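Hypothetical protein TM1631 (Thermotoga maritima, PDB 1VPQ) is of unknown function but belongs to the DUF72 family and folds as an eight-stranded alpha/beta structure related to the TIM barrel. Local coordinates at residues Q39-Y44 / R66-M71; R109-L114 / E146-E151; E165-L170 / G187-R192. All coordinates share one frame; numbering follows the deposited sequence.

Contact 1: residues Q39-Y44 / R66-M71; sequences QFLKYY and RSFVQM
L41 on helix 40-46 reaches across to M71 and F68 on helix 65-72. The contact is made by one methyl of the leucine. CD2 of L41 meets the methyl CE of M71 at 4.0 Å. It also lies 4.1 Å from CG of the same methionine. The two side chains cross obliquely, so the leucine branch rests against the methionine near its middle and at its end. The shape of M71 explains this. Its chain runs out extended through the first two torsions and then bends at the sulfur (chi3 49°). That bend brings CE back to L41 CD2, the same methyl that CG faces.

The same leucine methyl approaches the ring of F68 obliquely, with L41 CD2 4.4 Å from F68 CE1. L41 sends CG anti to its backbone N (chi1 -179°), which carries the branched end out from its helix toward the second one. The nearest CA atoms across the pair, those of L41 and M71, are 8.5 Å apart. Side-chain carbons and the methionine sulfur therefore span the gap.

L41 and F68 are buried, while M71 is partly exposed. Behind the contact, F68 lies on L55 of strand 52-55 and meets F81 edge-to-face. L41 also touches F21. The small apolar junction thus joins two successive outer helices, those before and after strand 52-55, as is typical of the helical layer of a TIM-barrel-like alpha/beta fold.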
loop_
_atom_site.group_PDB
_atom_site.type_symbol
_atom_site.label_atom_id
_atom_site.label_comp_id
_atom_site.label_asym_id
_atom_site.label_seq_id
_atom_site.Cartn_x
_atom_site.Cartn_y
_atom_site.Cartn_z
ATOM N N GLN A 39 -6.773 -6.821 20.640
ATOM C CA GLN A 39 -7.615 -7.740 19.857
ATOM C C GLN A 39 -8.012 -7.167 18.492
ATOM O O GLN A 39 -8.818 -7.764 17.783
ATOM C CB GLN A 39 -8.871 -8.107 20.653
ATOM N N PHE A 40 -7.437 -6.021 18.127
ATOM C CA PHE A 40 -7.714 -5.381 16.839
ATOM C C PHE A 40 -7.318 -6.272 15.665
ATOM O O PHE A 40 -8.081 -6.421 14.710
ATOM C CB PHE A 40 -6.947 -4.054 16.687
ATOM C CG PHE A 40 -7.551 -2.873 17.409
ATOM C CD1 PHE A 40 -8.810 -2.924 17.992
ATOM C CD2 PHE A 40 -6.844 -1.679 17.459
ATOM C CE1 PHE A 40 -9.338 -1.811 18.641
ATOM C CE2 PHE A 40 -7.361 -0.562 18.098
ATOM C CZ PHE A 40 -8.611 -0.626 18.694
ATOM N N LEU A 41 -6.115 -6.833 15.723
ATOM C CA LEU A 41 -5.612 -7.642 14.618
ATOM C C LEU A 41 -6.430 -8.927 14.453
ATOM O O LEU A 41 -6.771 -9.294 13.339
ATOM C CB LEU A 41 -4.120 -7.964 14.781
ATOM C CG LEU A 41 -3.512 -8.797 13.635
ATOM C CD1 LEU A 41 -3.619 -8.090 12.279
ATOM C CD2 LEU A 41 -2.071 -9.157 13.931
ATOM N N LYS A 42 -6.734 -9.597 15.563
ATOM C CA LYS A 42 -7.577 -10.792 15.529
ATOM C C LYS A 42 -8.962 -10.478 14.960
ATOM O O LYS A 42 -9.475 -11.230 14.133
ATOM C CB LYS A 42 -7.710 -11.414 16.917
ATOM C CG LYS A 42 -8.491 -12.721 16.933
ATOM C CD LYS A 42 -8.405 -13.370 18.290
ATOM C CE LYS A 42 -9.037 -14.752 18.302
ATOM N NZ LYS A 42 -8.697 -15.471 19.570
ATOM N N TYR A 43 -9.549 -9.363 15.391
ATOM C CA TYR A 43 -10.854 -8.934 14.880
ATOM C C TYR A 43 -10.793 -8.620 13.387
ATOM O O TYR A 43 -11.712 -8.937 12.640
ATOM C CB TYR A 43 -11.387 -7.712 15.639
ATOM C CG TYR A 43 -12.887 -7.545 15.490
ATOM C CD1 TYR A 43 -13.434 -6.861 14.403
ATOM C CD2 TYR A 43 -13.765 -8.104 16.423
ATOM C CE1 TYR A 43 -14.821 -6.716 14.260
ATOM C CE2 TYR A 43 -15.150 -7.969 16.288
ATOM C CZ TYR A 43 -15.671 -7.275 15.206
ATOM O OH TYR A 43 -17.038 -7.138 15.076
ATOM N N TYR A 44 -9.705 -7.987 12.971
ATOM C CA TYR A 44 -9.454 -7.672 11.572
ATOM C C TYR A 44 -9.494 -8.921 10.656
ATOM O O TYR A 44 -10.219 -8.930 9.658
ATOM C CB TYR A 44 -8.102 -6.951 11.475
ATOM C CG TYR A 44 -7.670 -6.513 10.101
ATOM C CD1 TYR A 44 -6.943 -7.370 9.276
ATOM C CD2 TYR A 44 -7.953 -5.238 9.638
ATOM C CE1 TYR A 44 -6.530 -6.976 8.012
ATOM C CE2 TYR A 44 -7.534 -4.824 8.372
ATOM C CZ TYR A 44 -6.827 -5.704 7.559
ATOM O OH TYR A 44 -6.408 -5.314 6.305
ATOM N N ARG A 66 8.257 -5.025 17.057
ATOM C CA ARG A 66 8.368 -6.079 18.067
ATOM C C ARG A 66 7.007 -6.686 18.399
ATOM O O ARG A 66 6.825 -7.902 18.318
ATOM C CB ARG A 66 9.009 -5.532 19.347
ATOM N N SER A 67 6.057 -5.825 18.753
ATOM C CA SER A 67 4.706 -6.258 19.121
ATOM C C SER A 67 3.961 -6.919 17.973
ATOM O O SER A 67 3.058 -7.716 18.204
ATOM C CB SER A 67 3.880 -5.086 19.654
ATOM O OG SER A 67 4.383 -4.644 20.908
ATOM N N PHE A 68 4.330 -6.587 16.741
ATOM C CA PHE A 68 3.757 -7.248 15.570
ATOM C C PHE A 68 4.304 -8.670 15.399
ATOM O O PHE A 68 3.542 -9.608 15.182
ATOM C CB PHE A 68 4.021 -6.441 14.301
ATOM C CG PHE A 68 3.343 -7.006 13.085
ATOM C CD1 PHE A 68 1.968 -6.879 12.922
ATOM C CD2 PHE A 68 4.073 -7.684 12.114
ATOM C CE1 PHE A 68 1.329 -7.407 11.806
ATOM C CE2 PHE A 68 3.444 -8.213 10.989
ATOM C CZ PHE A 68 2.069 -8.076 10.835
ATOM N N VAL A 69 5.622 -8.812 15.505
ATOM C CA VAL A 69 6.295 -10.102 15.321
ATOM C C VAL A 69 5.912 -11.135 16.409
ATOM O O VAL A 69 5.822 -12.337 16.129
ATOM C CB VAL A 69 7.835 -9.908 15.238
ATOM C CG1 VAL A 69 8.568 -11.239 15.206
ATOM C CG2 VAL A 69 8.193 -9.109 13.999
ATOM N N GLN A 70 5.681 -10.671 17.634
ATOM C CA GLN A 70 5.182 -11.539 18.711
ATOM C C GLN A 70 3.715 -11.923 18.483
ATOM O O GLN A 70 3.316 -13.068 18.689
ATOM C CB GLN A 70 5.328 -10.843 20.065
ATOM C CG GLN A 70 6.773 -10.571 20.475
ATOM C CD GLN A 70 6.884 -9.660 21.689
ATOM O OE1 GLN A 70 5.880 -9.294 22.306
ATOM N NE2 GLN A 70 8.112 -9.287 22.035
ATOM N N MET A 71 2.925 -10.946 18.048
ATOM C CA MET A 71 1.496 -11.127 17.768
ATOM C C MET A 71 1.259 -11.973 16.506
ATOM O O MET A 71 0.162 -12.488 16.287
ATOM C CB MET A 71 0.853 -9.745 17.612
ATOM C CG MET A 71 -0.662 -9.673 17.740
ATOM S SD MET A 71 -1.239 -7.970 18.076
ATOM C CE MET A 71 -0.368 -7.023 16.821
#

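Contact 2: residues R109-L114 / E146-E151; sequences RQIEPL and ESYPYE
Helix 101-116 and the turn that leaves helix 135-147 stay well apart in their backbones, the nearest CA atoms, those of E112 and Y150, being 10.2 Å from each other. The helix kinks at P113 and L114, whose N atoms have no bond to the turn before. P113 has no N-H to give, and L114 N makes a weak bond to I111 O.

Two side-chain pairs fill the gap. I111 meets Y148 with its CD1 methyl, which lies 3.3 Å from the phenol OH of Y148 and close to the plane of that ring, at its edge. The two side chains cross at about a right angle. CG1 of I111 stands between the backbone N and the carbonyl carbon (chi1 67°), and CD1 extends from there to the tyrosine. The Y148 hydroxyl has its polar partner in T123 OG1 on strand 120-126.

E112 and Y150 also cross at about a right angle. E112 OE1 comes obliquely to Y150 and lies 3.6 Å from its OH, with carboxylate and ring planes 46° apart. P149 CG covers one face of the Y150 ring, 3.9 Å above its centre, and Y148 CE1 sits at its edge in the plane. Replacing Y150 with alanine removes the ring, which would probably leave P149 CG and Y148 CE1 without their neighbour and open a gap beside E112.

E112 OE2 is also close to E116 OE2, which may make E112 somewhat harder to ionise. The chemistry implies a junction held chiefly by van der Waals contact, with the buried phenol of Y148 satisfied by the strand.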
loop_
_atom_site.group_PDB
_atom_site.type_symbol
_atom_site.label_atom_id
_atom_site.label_comp_id
_atom_site.label_asym_id
_atom_site.label_seq_id
_atom_site.Cartn_x
_atom_site.Cartn_y
_atom_site.Cartn_z
ATOM N N ARG A 109 17.190 -7.109 6.624
ATOM C CA ARG A 109 17.458 -7.875 7.836
ATOM C C ARG A 109 16.242 -7.870 8.764
ATOM O O ARG A 109 15.809 -8.929 9.216
ATOM C CB ARG A 109 18.690 -7.321 8.558
ATOM N N GLN A 110 15.681 -6.689 9.028
ATOM C CA GLN A 110 14.497 -6.590 9.893
ATOM C C GLN A 110 13.427 -7.557 9.402
ATOM O O GLN A 110 12.953 -8.389 10.160
ATOM C CB GLN A 110 13.871 -5.184 9.928
ATOM C CG GLN A 110 14.812 -4.002 9.870
ATOM C CD GLN A 110 15.809 -3.989 10.986
ATOM O OE1 GLN A 110 15.446 -4.086 12.157
ATOM N NE2 GLN A 110 17.082 -3.859 10.637
ATOM N N ILE A 111 13.069 -7.443 8.125
ATOM C CA ILE A 111 11.937 -8.192 7.560
ATOM C C ILE A 111 12.316 -9.540 6.930
ATOM O O ILE A 111 11.456 -10.208 6.355
ATOM C CB ILE A 111 11.172 -7.352 6.503
ATOM C CG1 ILE A 111 12.042 -7.101 5.267
ATOM C CG2 ILE A 111 10.690 -6.040 7.126
ATOM C CD1 ILE A 111 11.267 -6.645 4.071
ATOM N N GLU A 112 13.593 -9.923 7.025
ATOM C CA GLU A 112 14.069 -11.241 6.549
ATOM C C GLU A 112 13.279 -12.413 7.152
ATOM O O GLU A 112 12.922 -13.345 6.424
ATOM C CB GLU A 112 15.572 -11.418 6.819
ATOM C CG GLU A 112 16.173 -12.733 6.293
ATOM C CD GLU A 112 16.040 -12.912 4.780
ATOM O OE1 GLU A 112 15.992 -11.900 4.046
ATOM O OE2 GLU A 112 15.994 -14.077 4.323
ATOM N N PRO A 113 13.016 -12.380 8.478
ATOM C CA PRO A 113 12.113 -13.338 9.115
ATOM C C PRO A 113 10.881 -13.688 8.285
ATOM O O PRO A 113 10.644 -14.854 7.954
ATOM C CB PRO A 113 11.652 -12.589 10.392
ATOM C CG PRO A 113 12.379 -11.274 10.402
ATOM C CD PRO A 113 13.551 -11.455 9.491
ATOM N N LEU A 114 10.122 -12.661 7.936
ATOM C CA LEU A 114 8.749 -12.841 7.501
ATOM C C LEU A 114 8.643 -13.189 6.030
ATOM O O LEU A 114 7.638 -13.746 5.600
ATOM C CB LEU A 114 7.936 -11.601 7.872
ATOM C CG LEU A 114 8.105 -11.289 9.371
ATOM C CD1 LEU A 114 7.289 -10.095 9.823
ATOM C CD2 LEU A 114 7.756 -12.508 10.232
ATOM N N GLU A 146 18.570 -2.470 -7.345
ATOM C CA GLU A 146 19.744 -3.284 -7.020
ATOM C C GLU A 146 20.080 -3.408 -5.514
ATOM O O GLU A 146 20.808 -4.319 -5.129
ATOM C CB GLU A 146 20.958 -2.842 -7.846
ATOM C CG GLU A 146 21.451 -1.419 -7.627
ATOM C CD GLU A 146 22.374 -0.945 -8.757
ATOM O OE1 GLU A 146 22.166 -1.348 -9.922
ATOM O OE2 GLU A 146 23.312 -0.170 -8.480
ATOM N N SER A 147 19.525 -2.534 -4.669
ATOM C CA SER A 147 19.690 -2.653 -3.214
ATOM C C SER A 147 18.775 -3.697 -2.568
ATOM O O SER A 147 19.027 -4.128 -1.445
ATOM C CB SER A 147 19.440 -1.302 -2.533
ATOM O OG SER A 147 18.060 -1.015 -2.416
ATOM N N TYR A 148 17.712 -4.086 -3.268
ATOM C CA TYR A 148 16.657 -4.924 -2.694
ATOM C C TYR A 148 16.202 -5.999 -3.682
ATOM O O TYR A 148 15.500 -5.677 -4.633
ATOM C CB TYR A 148 15.456 -4.055 -2.311
ATOM C CG TYR A 148 14.426 -4.795 -1.485
ATOM C CD1 TYR A 148 14.686 -5.144 -0.163
ATOM C CD2 TYR A 148 13.194 -5.151 -2.025
ATOM C CE1 TYR A 148 13.748 -5.817 0.596
ATOM C CE2 TYR A 148 12.253 -5.829 -1.273
ATOM C CZ TYR A 148 12.537 -6.153 0.033
ATOM O OH TYR A 148 11.602 -6.824 0.767
ATOM N N PRO A 149 16.575 -7.277 -3.447
ATOM C CA PRO A 149 16.299 -8.368 -4.398
ATOM C C PRO A 149 14.952 -9.102 -4.262
ATOM O O PRO A 149 14.801 -10.176 -4.839
ATOM C CB PRO A 149 17.425 -9.357 -4.095
ATOM C CG PRO A 149 17.590 -9.239 -2.621
ATOM C CD PRO A 149 17.309 -7.782 -2.272
ATOM N N TYR A 150 13.997 -8.552 -3.520
ATOM C CA TYR A 150 12.718 -9.225 -3.317
ATOM C C TYR A 150 11.594 -8.434 -3.958
ATOM O O TYR A 150 11.819 -7.357 -4.494
ATOM C CB TYR A 150 12.460 -9.439 -1.827
ATOM C CG TYR A 150 13.574 -10.204 -1.166
ATOM C CD1 TYR A 150 13.897 -11.486 -1.587
ATOM C CD2 TYR A 150 14.323 -9.641 -0.146
ATOM C CE1 TYR A 150 14.924 -12.195 -1.008
ATOM C CE2 TYR A 150 15.361 -10.349 0.448
ATOM C CZ TYR A 150 15.652 -11.625 0.009
ATOM O OH TYR A 150 16.672 -12.334 0.585
ATOM N N GLU A 151 10.384 -8.979 -3.907
ATOM C CA GLU A 151 9.244 -8.376 -4.586
ATOM C C GLU A 151 9.080 -6.902 -4.202
ATOM O O GLU A 151 8.853 -6.584 -3.041
ATOM C CB GLU A 151 7.959 -9.162 -4.297
ATOM C CG GLU A 151 7.826 -10.471 -5.075
ATOM C CD GLU A 151 7.498 -10.284 -6.552
ATOM O OE1 GLU A 151 7.313 -9.131 -6.990
ATOM O OE2 GLU A 151 7.431 -11.298 -7.284
#

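Contact 3: residues E165-L170 / G187-R192; sequences ETYEFL and GLFPYR. With SO4 (sulfate ion), chain D.
The loop after strand 176-181 folds over the start of helix 164-173, where Y167 meets F189 and R192. In a TIM-barrel-like fold this is the end of the barrel where substrate sites usually lie. No such site is established here.

The hydroxyl of Y167 does the touching. F189 comes from the opposite direction and puts CZ 3.4 Å from Y167 OH, which lies near the plane of the F189 ring at its edge. R192 crosses at about a right angle, and its CG lies 3.3 Å from Y167 OH. The polar partner of this hydroxyl is D162 OD1, so both contacts flank a phenol already held. R192 CG lies anti to the carbonyl carbon (chi1 -71°), which sets it beside the hydroxyl. The chain then bends and its end leads away, with a long, weak ion pair from NE to D162 OD2.

P190 covers two flat groups. Its CD lies 3.5 Å above the F189 ring and its CG 3.8 Å above the R192 guanidinium, both off centre. A sulfate, probably from the crystallisation liquor, takes two weak bonds from Y191 N. R192 NH1 lies 3.2 Å from sulfate O2, near the guanidinium plane.

The loop after strand 176-181 thus turns back to the N-terminal part of the helix before that strand, as loops at the C-terminal ends of the strands can do in a TIM-barrel-like fold.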
loop_
_atom_site.group_PDB
_atom_site.type_symbol
_atom_site.label_atom_id
_atom_site.label_comp_id
_atom_site.label_asym_id
_atom_site.label_seq_id
_atom_site.Cartn_x
_atom_site.Cartn_y
_atom_site.Cartn_z
ATOM N N GLU A 165 8.178 6.022 -20.870
ATOM C CA GLU A 165 9.508 5.700 -20.354
ATOM C C GLU A 165 9.450 5.100 -18.947
ATOM O O GLU A 165 10.248 4.221 -18.608
ATOM C CB GLU A 165 10.386 6.963 -20.346
ATOM C CG GLU A 165 10.893 7.400 -21.735
ATOM C CD GLU A 165 10.083 8.528 -22.377
ATOM O OE1 GLU A 165 8.835 8.582 -22.238
ATOM O OE2 GLU A 165 10.722 9.367 -23.049
ATOM N N THR A 166 8.507 5.582 -18.132
ATOM C CA THR A 166 8.365 5.119 -16.750
ATOM C C THR A 166 7.927 3.658 -16.667
ATOM O O THR A 166 8.454 2.906 -15.860
ATOM C CB THR A 166 7.383 5.992 -15.958
ATOM O OG1 THR A 166 7.887 7.333 -15.889
ATOM C CG2 THR A 166 7.200 5.459 -14.557
ATOM N N TYR A 167 6.980 3.266 -17.512
ATOM C CA TYR A 167 6.477 1.893 -17.534
ATOM C C TYR A 167 7.488 0.934 -18.157
ATOM O O TYR A 167 7.607 -0.202 -17.723
ATOM C CB TYR A 167 5.139 1.827 -18.277
ATOM C CG TYR A 167 4.104 2.650 -17.590
ATOM C CD1 TYR A 167 3.373 2.128 -16.528
ATOM C CD2 TYR A 167 3.906 3.978 -17.940
ATOM C CE1 TYR A 167 2.447 2.896 -15.849
ATOM C CE2 TYR A 167 2.981 4.761 -17.267
ATOM C CZ TYR A 167 2.248 4.213 -16.226
ATOM O OH TYR A 167 1.320 4.980 -15.562
ATOM N N GLU A 168 8.198 1.400 -19.180
ATOM C CA GLU A 168 9.304 0.650 -19.770
ATOM C C GLU A 168 10.402 0.398 -18.741
ATOM O O GLU A 168 10.958 -0.697 -18.671
ATOM C CB GLU A 168 9.873 1.391 -20.991
ATOM C CG GLU A 168 8.899 1.424 -22.170
ATOM C CD GLU A 168 9.488 2.014 -23.451
ATOM O OE1 GLU A 168 10.350 2.916 -23.358
ATOM O OE2 GLU A 168 9.071 1.582 -24.558
ATOM N N PHE A 169 10.711 1.413 -17.938
ATOM C CA PHE A 169 11.703 1.248 -16.883
ATOM C C PHE A 169 11.267 0.178 -15.873
ATOM O O PHE A 169 12.030 -0.734 -15.554
ATOM C CB PHE A 169 11.992 2.570 -16.159
ATOM C CG PHE A 169 12.908 2.405 -14.980
ATOM C CD1 PHE A 169 14.286 2.331 -15.153
ATOM C CD2 PHE A 169 12.392 2.265 -13.703
ATOM C CE1 PHE A 169 15.131 2.150 -14.055
ATOM C CE2 PHE A 169 13.226 2.078 -12.616
ATOM C CZ PHE A 169 14.591 2.022 -12.789
ATOM N N LEU A 170 10.042 0.303 -15.371
ATOM C CA LEU A 170 9.522 -0.634 -14.381
ATOM C C LEU A 170 9.573 -2.063 -14.929
ATOM O O LEU A 170 10.121 -2.941 -14.285
ATOM C CB LEU A 170 8.101 -0.258 -13.968
ATOM C CG LEU A 170 7.912 1.087 -13.252
ATOM C CD1 LEU A 170 6.450 1.348 -12.994
ATOM C CD2 LEU A 170 8.680 1.155 -11.943
ATOM N N GLY A 187 -1.656 18.183 -10.823
ATOM C CA GLY A 187 -0.335 17.738 -10.376
ATOM C C GLY A 187 -0.211 16.305 -9.906
ATOM O O GLY A 187 0.895 15.764 -9.866
ATOM N N LEU A 188 -1.334 15.695 -9.542
ATOM C CA LEU A 188 -1.334 14.353 -8.956
ATOM C C LEU A 188 -1.326 13.258 -10.012
ATOM O O LEU A 188 -1.772 13.464 -11.141
ATOM C CB LEU A 188 -2.549 14.167 -8.051
ATOM C CG LEU A 188 -2.589 15.047 -6.802
ATOM C CD1 LEU A 188 -3.826 14.735 -5.985
ATOM C CD2 LEU A 188 -1.332 14.858 -5.971
ATOM N N PHE A 189 -0.826 12.088 -9.629
ATOM C CA PHE A 189 -0.674 10.988 -10.568
ATOM C C PHE A 189 -2.052 10.386 -10.856
ATOM O O PHE A 189 -2.832 10.148 -9.929
ATOM C CB PHE A 189 0.292 9.936 -10.011
ATOM C CG PHE A 189 0.764 8.942 -11.036
ATOM C CD1 PHE A 189 0.042 7.790 -11.280
ATOM C CD2 PHE A 189 1.927 9.158 -11.753
ATOM C CE1 PHE A 189 0.467 6.868 -12.235
ATOM C CE2 PHE A 189 2.358 8.237 -12.699
ATOM C CZ PHE A 189 1.629 7.092 -12.938
ATOM N N PRO A 190 -2.367 10.154 -12.147
ATOM C CA PRO A 190 -3.692 9.641 -12.510
ATOM C C PRO A 190 -3.888 8.152 -12.249
ATOM O O PRO A 190 -2.961 7.452 -11.846
ATOM C CB PRO A 190 -3.763 9.915 -14.012
ATOM C CG PRO A 190 -2.359 9.814 -14.467
ATOM C CD PRO A 190 -1.525 10.367 -13.338
ATOM N N TYR A 191 -5.108 7.691 -12.484
ATOM C CA TYR A 191 -5.460 6.284 -12.324
ATOM C C TYR A 191 -5.099 5.577 -13.605
ATOM O O TYR A 191 -5.728 5.807 -14.622
ATOM C CB TYR A 191 -6.956 6.147 -12.044
ATOM C CG TYR A 191 -7.495 4.745 -12.032
ATOM C CD1 TYR A 191 -7.415 3.962 -10.891
ATOM C CD2 TYR A 191 -8.124 4.211 -13.157
ATOM C CE1 TYR A 191 -7.922 2.667 -10.874
ATOM C CE2 TYR A 191 -8.635 2.929 -13.153
ATOM C CZ TYR A 191 -8.536 2.160 -12.009
ATOM O OH TYR A 191 -9.042 0.882 -11.992
ATOM N N ARG A 192 -4.057 4.758 -13.548
ATOM C CA ARG A 192 -3.601 3.972 -14.707
ATOM C C ARG A 192 -3.671 2.474 -14.404
ATOM O O ARG A 192 -2.792 1.941 -13.733
ATOM C CB ARG A 192 -2.156 4.346 -15.106
ATOM C CG ARG A 192 -1.933 5.720 -15.750
ATOM C CD ARG A 192 -3.202 6.285 -16.337
ATOM N NE ARG A 192 -3.028 7.321 -17.341
ATOM C CZ ARG A 192 -3.971 8.195 -17.676
ATOM N NH1 ARG A 192 -5.147 8.198 -17.057
ATOM N NH2 ARG A 192 -3.729 9.090 -18.619
HETATM S S SO4 D . -8.117 9.621 -14.016
HETATM O O1 SO4 D . -7.285 10.368 -13.067
HETATM O O2 SO4 D . -7.512 9.600 -15.354
HETATM O O3 SO4 D . -8.292 8.256 -13.559
HETATM O O4 SO4 D . -9.435 10.224 -14.072
#

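How the contacts relate
From the N terminus the three contacts follow one another in series, and none nests or crosses. Contact 1 closes a loop that takes in strand 52-55 and ties together the helices before and after it. Contact 2 closes a longer one, round strand 120-126 and most of helix 135-147, and joins helix 101-116 to the approach to strand 152-155. Contact 3 encloses strand 176-181 and fastens the loop beyond it to helix 164-173. Contacts 1 and 2 come within about 4 Å at their nearest atoms without touching. Contacts 1 and 3 lie on opposite sides of the chain's centre, their own centres about 35 Å apart.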